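Long-range contacts in pyocin-S2 (Pseudomonas aeruginosa, PDB 5ODW), which kills sensitive bacterial cells by breaking down their chromosomal DNA and shutting off lipid synthesis, this chain being the N-terminal part, without the nuclease domain: residues 20-25 against 170-175; 108-113 against 178-183; 78-83 against 104-109. All blocks are in the same frame, centred on the assembly; numbering follows the deposited sequence.

Contact 1 of 3, residues 20-25 against 170-175; sequences GRDIIQ and DIYKAQ
Tyr-172 reaches out from helix 153-204 and sets its phenol against the backbone at Asp-22 and Ile-23. Its CG lies opposite the carbonyl carbon and next to the backbone N (chi1 -72°), which carries the ring away from the helix toward residues 20-25. There OH accepts a weak hydrogen bond from the amide N of Ile-23, 3.2 Å long and bent to 133° at the hydrogen. The same OH lies 3.4 Å from CA of Asp-22. The Asp-22 carboxylate stands at the ring edge, near the ring plane, but turned 78° out of it, with OD1 4.0 Å from OH; its other oxygen looks toward Lys-165 in a long, weak ion pair.

Beside the ring the contact is mainly apolar, between Ile-23, Ile-24 and Ile-171. Ile-171 serves two neighbours with its two branches: CG2 meets CG2 of Ile-23 at 3.9 Å, while CG1 takes CD1 of Ile-24 at 4.1 Å, both isoleucines crossing it at roughly a right angle. From Ile-23, CD1 runs on to the carboxamide end of Gln-175, the two side chains arriving from opposite directions. Leu-68 and Leu-72 also pack on Ile-171, and Leu-72 on Gln-175; Ile-23 is buried.

Backbone bonds from Ile-23 to His-15 and from Gln-25 to Ile-13 join residues 23-25 to the region of strand 12-14, which forms a two-stranded antiparallel sheet with 24-26. What results is a small N-terminal beta-hairpin packed by Ile-23 and Ile-24, with Tyr-172 and Ser-168 bonding to its backbone, against the long helix of a mainly helical domain.

Contact 2 of 3, residues 108-113 against 178-183; sequences ALMDAK and ILKQTS
The terminal methyl of Met-110 lies over one face of the peptide group joining Leu-179 to Lys-180, with CE 3.5 Å from Leu-179 O and 3.7 Å from Lys-180 N. That peptide is the flat surface used across the contact, since neither segment has a ring. A second flat group lies within the partner helix: the carbonyl of Ile-178 receives the N-H of Thr-182 on one face and its OG1 hydroxyl on the other.

Met-110 gets to its place by an almost straight start and a turn about the CG-SD bond (chi3 -70°) that directs CE to the backbone of 178-183. On the way CG slides past CB of Leu-179 at 3.8 Å, the two side chains running in opposite directions. SD is crossed by the aliphatic stem of Lys-180, whose CD is 3.8 Å away, and CE finishes against CB of Ser-183. Leu-179 answers from its own helix by driving CD1 up to the backbone of Met-110, 3.8 Å from its CA. Leu-179 CD2 lies 4.1 Å from Leu-109 CD2, and Leu-179 CD1 meets CD of Lys-113.

Segments 108-113 and 178-183 run nearly antiparallel, at 158°, their axes approaching to 9.9 Å. All that passes between them is van der Waals contact; the polar ends of Ser-183 and Lys-113 find partners outside, OG in a hydrogen bond with Asp-107 and NZ in a long, weak ion pair with Glu-79. Methionine and leucine shape, together with the hydrocarbon stems of the two lysines, therefore sets the fit here, and burial of apolar surface is its likely source of stability.

Contact 3 of 3, residues 78-83 against 104-109; sequences KEVDEL and SIVDAL
Two successive helices, 72-86 and 96-121, joined by a loop and packed at a steep angle, meet here through a core built by Val-80 and Leu-83 against Ile-105, Val-106 and Leu-109. Segments 78-83 and 104-109 make 120° between their directions, with axes 10.1 Å apart at closest approach.

Leu-109 touches three residues of the opposite helix. Its two methyls part company there: CD2 settles 3.8 Å from CG2 of Val-80, and CD1 lies 3.8 Å from CD1 of Leu-83. Glu-79, one turn before Leu-83, crosses Leu-109 at about a right angle, bringing OE1 to 3.9 Å from CD1. Val-80 likewise divides its branches. With CG1 trans to its backbone N (chi1 167°), that methyl faces CG2 of Val-106 at 4.2 Å, leaving CG2 for the leucine. Nearer the loop, Ile-105 presses CG2 against CB of Leu-83 at 3.9 Å, and its side chain also touches Leu-89 of the connection.

Glu-79 is buried, and its two carboxylate oxygens have different surroundings. While OE1 is the one that pairs weakly with Lys-113, OE2 is close to the like-charged OE2 of Glu-75, a proximity that may raise the pKa of one of the two acids. Asp-81 and Asp-107 form salt bridges within their own helices, to Lys-84 and Lys-103.

Val-106 also packs on Leu-179, Ser-183 and Leu-186 of helix 153-204. The valine is thus shared between two neighbours, so helices 72-86, 96-121 and 153-204 meet at Val-106 in a three-helix packing of a mainly helical domain.

In the fold
Contacts 2 and 3 are neighbours, their centres about 8 Å apart, and share Leu-109 on helix 96-121, which touches both helix 72-86 and helix 153-204. Apolar atoms also join them, Val-106 CG1 of contact 3 lying 3.8 Å from Ser-183 CB of contact 2. Contact 1, near the centre of the chain, has its centre about 13 Å from that of contact 2 and 15 Å from that of contact 3. Gln-175 lies beside both Lys-113 and Glu-79, consistent with a polar patch where the three contacts meet. The assembly's other protein chain touches none of them; together they join hairpin and helices into one N-terminal domain, separate from the nuclease.

Contact 1 of 3, residues 20-25 against 170-175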
loop_
_atom_site.group_PDB
_atom_site.type_symbol
_atom_site.label_atom_id
_atom_site.label_comp_id
_atom_site.label_asym_id
_atom_site.label_seq_id
_atom_site.Cartn_x
_atom_site.Cartn_y
_atom_site.Cartn_z
ATOM N N GLY C 20 37.625 32.911 -14.556
ATOM C CA GLY C 20 36.562 32.454 -15.433
ATOM C C GLY C 20 35.382 31.975 -14.610
ATOM O O GLY C 20 34.229 32.248 -14.940
ATOM N N ARG C 21 35.680 31.255 -13.531
ATOM C CA ARG C 21 34.663 30.759 -12.623
ATOM C C ARG C 21 33.992 31.920 -11.900
ATOM O O ARG C 21 34.640 32.896 -11.530
ATOM C CB ARG C 21 35.285 29.814 -11.598
ATOM C CG ARG C 21 36.403 28.946 -12.147
ATOM C CD ARG C 21 36.709 27.787 -11.214
ATOM N NE ARG C 21 37.736 26.905 -11.759
ATOM C CZ ARG C 21 38.069 25.730 -11.235
ATOM N NH1 ARG C 21 37.454 25.285 -10.150
ATOM N NH2 ARG C 21 39.017 24.997 -11.798
ATOM N N ASP C 22 32.690 31.791 -11.699
ATOM C CA ASP C 22 31.858 32.793 -11.008
ATOM C C ASP C 22 32.478 33.254 -9.683
ATOM O O ASP C 22 33.061 32.420 -8.988
ATOM C CB ASP C 22 30.435 32.255 -10.775
ATOM C CG ASP C 22 29.522 32.233 -11.996
ATOM O OD1 ASP C 22 29.956 32.703 -13.084
ATOM O OD2 ASP C 22 28.368 31.768 -11.863
ATOM N N ILE C 23 32.365 34.579 -9.344
ATOM C CA ILE C 23 32.924 35.192 -8.118
ATOM C C ILE C 23 32.553 34.371 -6.850
ATOM O O ILE C 23 33.422 34.126 -6.014
ATOM C CB ILE C 23 32.611 36.714 -7.992
ATOM C CG1 ILE C 23 33.590 37.410 -7.017
ATOM C CG2 ILE C 23 31.145 37.008 -7.655
ATOM C CD1 ILE C 23 33.932 38.844 -7.363
ATOM N N ILE C 24 31.289 33.899 -6.765
ATOM C CA ILE C 24 30.793 33.036 -5.700
ATOM C C ILE C 24 30.500 31.677 -6.361
ATOM O O ILE C 24 29.603 31.583 -7.203
ATOM C CB ILE C 24 29.564 33.657 -4.989
ATOM C CG1 ILE C 24 29.894 35.060 -4.434
ATOM C CG2 ILE C 24 29.065 32.722 -3.875
ATOM C CD1 ILE C 24 28.759 36.015 -4.404
ATOM N N GLN C 25 31.293 30.646 -6.009
ATOM C CA GLN C 25 31.194 29.299 -6.582
ATOM C C GLN C 25 30.710 28.219 -5.594
ATOM O O GLN C 25 31.207 28.163 -4.469
ATOM C CB GLN C 25 32.555 28.891 -7.207
ATOM C CG GLN C 25 32.537 27.560 -7.965
ATOM C CD GLN C 25 33.812 27.260 -8.704
ATOM O OE1 GLN C 25 34.736 28.081 -8.751
ATOM N NE2 GLN C 25 33.923 26.039 -9.220
ATOM N N ASP C 170 24.575 39.609 -9.040
ATOM C CA ASP C 170 24.317 40.833 -8.282
ATOM C C ASP C 170 25.632 41.647 -8.143
ATOM O O ASP C 170 25.667 42.843 -8.454
ATOM C CB ASP C 170 23.684 40.506 -6.904
ATOM C CG ASP C 170 23.156 41.727 -6.151
ATOM O OD1 ASP C 170 22.306 42.462 -6.717
ATOM O OD2 ASP C 170 23.576 41.938 -4.987
ATOM N N ILE C 171 26.707 40.960 -7.725
ATOM C CA ILE C 171 28.060 41.480 -7.545
ATOM C C ILE C 171 28.613 42.042 -8.882
ATOM O O ILE C 171 28.959 43.223 -8.934
ATOM C CB ILE C 171 28.977 40.390 -6.888
ATOM C CG1 ILE C 171 28.487 39.959 -5.467
ATOM C CG2 ILE C 171 30.449 40.799 -6.875
ATOM C CD1 ILE C 171 28.254 41.080 -4.394
ATOM N N TYR C 172 28.651 41.211 -9.954
ATOM C CA TYR C 172 29.111 41.589 -11.303
ATOM C C TYR C 172 28.420 42.870 -11.816
ATOM O O TYR C 172 29.121 43.754 -12.306
ATOM C CB TYR C 172 28.889 40.451 -12.320
ATOM C CG TYR C 172 29.792 39.233 -12.216
ATOM C CD1 TYR C 172 31.177 39.370 -12.129
ATOM C CD2 TYR C 172 29.281 37.949 -12.400
ATOM C CE1 TYR C 172 32.017 38.256 -12.117
ATOM C CE2 TYR C 172 30.108 36.827 -12.384
ATOM C CZ TYR C 172 31.476 36.983 -12.241
ATOM O OH TYR C 172 32.290 35.875 -12.252
ATOM N N LYS C 173 27.061 42.979 -11.680
ATOM C CA LYS C 173 26.246 44.147 -12.074
ATOM C C LYS C 173 26.744 45.418 -11.372
ATOM O O LYS C 173 26.838 46.468 -12.011
ATOM C CB LYS C 173 24.757 43.930 -11.707
ATOM C CG LYS C 173 23.787 43.778 -12.884
ATOM C CD LYS C 173 22.341 43.595 -12.380
ATOM C CE LYS C 173 21.364 43.014 -13.389
ATOM N NZ LYS C 173 20.233 42.303 -12.724
ATOM N N ALA C 174 27.052 45.315 -10.057
ATOM C CA ALA C 174 27.545 46.403 -9.207
ATOM C C ALA C 174 29.014 46.758 -9.488
ATOM O O ALA C 174 29.382 47.935 -9.399
ATOM C CB ALA C 174 27.376 46.032 -7.748
ATOM N N GLN C 175 29.849 45.737 -9.809
ATOM C CA GLN C 175 31.270 45.900 -10.130
ATOM C C GLN C 175 31.468 46.701 -11.406
ATOM O O GLN C 175 32.408 47.493 -11.479
ATOM C CB GLN C 175 31.985 44.548 -10.229
ATOM C CG GLN C 175 32.354 43.962 -8.868
ATOM C CD GLN C 175 33.182 42.711 -8.962
ATOM O OE1 GLN C 175 34.267 42.626 -8.397
ATOM N NE2 GLN C 175 32.678 41.691 -9.631
#

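Contact 2 of 3, residues 108-113 against 178-183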
loop_
_atom_site.group_PDB
_atom_site.type_symbol
_atom_site.label_atom_id
_atom_site.label_comp_id
_atom_site.label_asym_id
_atom_site.label_seq_id
_atom_site.Cartn_x
_atom_site.Cartn_y
_atom_site.Cartn_z
ATOM N N ALA C 108 39.212 46.319 -19.702
ATOM C CA ALA C 108 39.400 44.889 -19.957
ATOM C C ALA C 108 38.733 44.096 -18.872
ATOM O O ALA C 108 38.097 43.075 -19.178
ATOM C CB ALA C 108 40.876 44.539 -20.028
ATOM N N LEU C 109 38.839 44.583 -17.604
ATOM C CA LEU C 109 38.208 43.953 -16.443
ATOM C C LEU C 109 36.702 44.095 -16.539
ATOM O O LEU C 109 35.998 43.109 -16.347
ATOM C CB LEU C 109 38.720 44.532 -15.116
ATOM C CG LEU C 109 38.341 43.751 -13.849
ATOM C CD1 LEU C 109 38.914 42.330 -13.856
ATOM C CD2 LEU C 109 38.775 44.502 -12.600
ATOM N N MET C 110 36.223 45.312 -16.878
ATOM C CA MET C 110 34.818 45.648 -17.063
ATOM C C MET C 110 34.187 44.718 -18.097
ATOM O O MET C 110 33.154 44.110 -17.802
ATOM C CB MET C 110 34.687 47.108 -17.522
ATOM C CG MET C 110 33.391 47.764 -17.106
ATOM S SD MET C 110 32.952 49.207 -18.114
ATOM C CE MET C 110 34.190 50.390 -17.586
ATOM N N ASP C 111 34.830 44.575 -19.249
ATOM C CA ASP C 111 34.334 43.713 -20.311
ATOM C C ASP C 111 34.276 42.248 -19.887
ATOM O O ASP C 111 33.343 41.534 -20.239
ATOM C CB ASP C 111 35.190 43.870 -21.568
ATOM C CG ASP C 111 34.965 45.197 -22.263
ATOM O OD1 ASP C 111 34.106 45.972 -21.804
ATOM O OD2 ASP C 111 35.646 45.464 -23.271
ATOM N N ALA C 112 35.283 41.800 -19.145
ATOM C CA ALA C 112 35.330 40.419 -18.677
ATOM C C ALA C 112 34.147 40.139 -17.764
ATOM O O ALA C 112 33.529 39.082 -17.823
ATOM C CB ALA C 112 36.634 40.159 -17.946
ATOM N N LYS C 113 33.850 41.108 -16.913
ATOM C CA LYS C 113 32.728 41.040 -15.974
ATOM C C LYS C 113 31.402 41.141 -16.700
ATOM O O LYS C 113 30.430 40.479 -16.321
ATOM C CB LYS C 113 32.859 42.107 -14.875
ATOM C CG LYS C 113 34.034 41.805 -13.966
ATOM C CD LYS C 113 34.061 42.592 -12.685
ATOM C CE LYS C 113 35.227 42.154 -11.828
ATOM N NZ LYS C 113 35.123 40.719 -11.448
ATOM N N ILE C 178 31.038 50.341 -10.626
ATOM C CA ILE C 178 32.277 50.806 -9.978
ATOM C C ILE C 178 33.352 51.076 -11.034
ATOM O O ILE C 178 34.045 52.091 -10.939
ATOM C CB ILE C 178 32.800 49.843 -8.854
ATOM C CG1 ILE C 178 31.763 49.655 -7.722
ATOM C CG2 ILE C 178 34.126 50.349 -8.306
ATOM C CD1 ILE C 178 32.155 48.715 -6.637
ATOM N N LEU C 179 33.491 50.164 -12.022
ATOM C CA LEU C 179 34.484 50.273 -13.089
ATOM C C LEU C 179 34.139 51.358 -14.099
ATOM O O LEU C 179 35.060 51.957 -14.636
ATOM C CB LEU C 179 34.756 48.926 -13.776
ATOM C CG LEU C 179 35.492 47.883 -12.926
ATOM C CD1 LEU C 179 35.199 46.474 -13.402
ATOM C CD2 LEU C 179 36.985 48.148 -12.894
ATOM N N LYS C 180 32.833 51.637 -14.337
ATOM C CA LYS C 180 32.359 52.705 -15.236
ATOM C C LYS C 180 32.788 54.064 -14.659
ATOM O O LYS C 180 33.295 54.910 -15.395
ATOM C CB LYS C 180 30.824 52.650 -15.390
ATOM C CG LYS C 180 30.346 52.660 -16.835
ATOM C CD LYS C 180 29.901 51.271 -17.298
ATOM C CE LYS C 180 29.350 51.258 -18.707
ATOM N NZ LYS C 180 28.865 49.907 -19.098
ATOM N N GLN C 181 32.613 54.241 -13.328
ATOM C CA GLN C 181 32.990 55.447 -12.587
ATOM C C GLN C 181 34.508 55.578 -12.507
ATOM O O GLN C 181 35.013 56.697 -12.632
ATOM C CB GLN C 181 32.355 55.463 -11.184
ATOM C CG GLN C 181 32.596 56.774 -10.412
ATOM C CD GLN C 181 31.843 56.877 -9.102
ATOM O OE1 GLN C 181 31.037 56.003 -8.765
ATOM N NE2 GLN C 181 32.074 57.941 -8.325
ATOM N N THR C 182 35.234 54.444 -12.320
ATOM C CA THR C 182 36.699 54.428 -12.292
ATOM C C THR C 182 37.261 54.793 -13.677
ATOM O O THR C 182 38.163 55.628 -13.752
ATOM C CB THR C 182 37.243 53.124 -11.706
ATOM O OG1 THR C 182 36.804 53.020 -10.351
ATOM C CG2 THR C 182 38.766 53.063 -11.734
ATOM N N SER C 183 36.666 54.228 -14.756
ATOM C CA SER C 183 37.005 54.485 -16.159
ATOM C C SER C 183 36.727 55.933 -16.546
ATOM O O SER C 183 37.562 56.527 -17.226
ATOM C CB SER C 183 36.236 53.555 -17.089
ATOM O OG SER C 183 36.845 53.511 -18.367
#

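Contact 3 of 3, residues 78-83 against 104-109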
loop_
_atom_site.group_PDB
_atom_site.type_symbol
_atom_site.label_atom_id
_atom_site.label_comp_id
_atom_site.label_asym_id
_atom_site.label_seq_id
_atom_site.Cartn_x
_atom_site.Cartn_y
_atom_site.Cartn_z
ATOM N N LYS C 78 41.100 46.492 -5.425
ATOM C CA LYS C 78 42.208 45.594 -5.101
ATOM C C LYS C 78 42.455 44.620 -6.298
ATOM O O LYS C 78 43.609 44.231 -6.541
ATOM C CB LYS C 78 41.936 44.817 -3.797
ATOM C CG LYS C 78 43.176 44.192 -3.151
ATOM C CD LYS C 78 42.779 43.025 -2.231
ATOM C CE LYS C 78 43.908 42.050 -1.977
ATOM N NZ LYS C 78 43.451 40.850 -1.224
ATOM N N GLU C 79 41.375 44.241 -7.045
ATOM C CA GLU C 79 41.492 43.370 -8.232
ATOM C C GLU C 79 42.270 44.143 -9.297
ATOM O O GLU C 79 43.214 43.612 -9.903
ATOM C CB GLU C 79 40.112 42.999 -8.802
ATOM C CG GLU C 79 39.404 41.844 -8.123
ATOM C CD GLU C 79 38.145 41.392 -8.844
ATOM O OE1 GLU C 79 38.120 41.460 -10.096
ATOM O OE2 GLU C 79 37.196 40.938 -8.162
ATOM N N VAL C 80 41.862 45.429 -9.486
ATOM C CA VAL C 80 42.442 46.411 -10.396
ATOM C C VAL C 80 43.924 46.562 -10.042
ATOM O O VAL C 80 44.767 46.474 -10.933
ATOM C CB VAL C 80 41.647 47.757 -10.323
ATOM C CG1 VAL C 80 42.388 48.916 -11.001
ATOM C CG2 VAL C 80 40.252 47.600 -10.918
ATOM N N ASP C 81 44.233 46.716 -8.739
ATOM C CA ASP C 81 45.601 46.881 -8.249
ATOM C C ASP C 81 46.473 45.625 -8.468
ATOM O O ASP C 81 47.649 45.787 -8.811
ATOM C CB ASP C 81 45.627 47.376 -6.797
ATOM C CG ASP C 81 45.288 48.859 -6.641
ATOM O OD1 ASP C 81 44.624 49.427 -7.550
ATOM O OD2 ASP C 81 45.649 49.443 -5.598
ATOM N N GLU C 82 45.910 44.420 -8.351
ATOM C CA GLU C 82 46.660 43.194 -8.663
ATOM C C GLU C 82 47.014 43.090 -10.158
ATOM O O GLU C 82 48.141 42.762 -10.511
ATOM C CB GLU C 82 45.890 41.949 -8.227
ATOM C CG GLU C 82 46.165 41.512 -6.799
ATOM C CD GLU C 82 47.617 41.143 -6.574
ATOM O OE1 GLU C 82 48.436 41.376 -7.484
ATOM O OE2 GLU C 82 47.941 40.622 -5.488
ATOM N N LEU C 83 46.043 43.377 -11.026
ATOM C CA LEU C 83 46.254 43.402 -12.477
ATOM C C LEU C 83 47.192 44.511 -12.905
ATOM O O LEU C 83 47.957 44.318 -13.846
ATOM C CB LEU C 83 44.934 43.562 -13.228
ATOM C CG LEU C 83 44.018 42.353 -13.288
ATOM C CD1 LEU C 83 42.728 42.723 -13.965
ATOM C CD2 LEU C 83 44.667 41.174 -14.026
ATOM N N SER C 104 42.922 50.867 -19.783
ATOM C CA SER C 104 42.675 49.646 -20.541
ATOM C C SER C 104 42.417 48.464 -19.624
ATOM O O SER C 104 41.546 47.645 -19.890
ATOM C CB SER C 104 43.874 49.355 -21.433
ATOM O OG SER C 104 44.394 50.562 -21.954
ATOM N N ILE C 105 43.187 48.377 -18.552
ATOM C CA ILE C 105 43.016 47.326 -17.537
ATOM C C ILE C 105 41.575 47.346 -16.967
ATOM O O ILE C 105 40.933 46.294 -16.922
ATOM C CB ILE C 105 44.114 47.419 -16.426
ATOM C CG1 ILE C 105 45.477 46.921 -16.933
ATOM C CG2 ILE C 105 43.702 46.700 -15.115
ATOM C CD1 ILE C 105 46.659 47.637 -16.313
ATOM N N VAL C 106 41.090 48.547 -16.554
ATOM C CA VAL C 106 39.750 48.828 -16.013
ATOM C C VAL C 106 38.666 48.399 -17.035
ATOM O O VAL C 106 37.727 47.681 -16.662
ATOM C CB VAL C 106 39.619 50.318 -15.565
ATOM C CG1 VAL C 106 38.156 50.723 -15.348
ATOM C CG2 VAL C 106 40.455 50.601 -14.310
ATOM N N ASP C 107 38.856 48.795 -18.294
ATOM C CA ASP C 107 37.981 48.414 -19.402
ATOM C C ASP C 107 38.018 46.909 -19.712
ATOM O O ASP C 107 36.988 46.304 -19.968
ATOM C CB ASP C 107 38.350 49.197 -20.663
ATOM C CG ASP C 107 38.019 50.668 -20.559
ATOM O OD1 ASP C 107 37.514 51.096 -19.506
ATOM O OD2 ASP C 107 38.263 51.401 -21.535
ATOM N N ALA C 108 39.212 46.319 -19.702
ATOM C CA ALA C 108 39.400 44.889 -19.957
ATOM C C ALA C 108 38.733 44.096 -18.872
ATOM O O ALA C 108 38.097 43.075 -19.178
ATOM C CB ALA C 108 40.876 44.539 -20.028
ATOM N N LEU C 109 38.839 44.583 -17.604
ATOM C CA LEU C 109 38.208 43.953 -16.443
ATOM C C LEU C 109 36.702 44.095 -16.539
ATOM O O LEU C 109 35.998 43.109 -16.347
ATOM C CB LEU C 109 38.720 44.532 -15.116
ATOM C CG LEU C 109 38.341 43.751 -13.849
ATOM C CD1 LEU C 109 38.914 42.330 -13.856
ATOM C CD2 LEU C 109 38.775 44.502 -12.600
#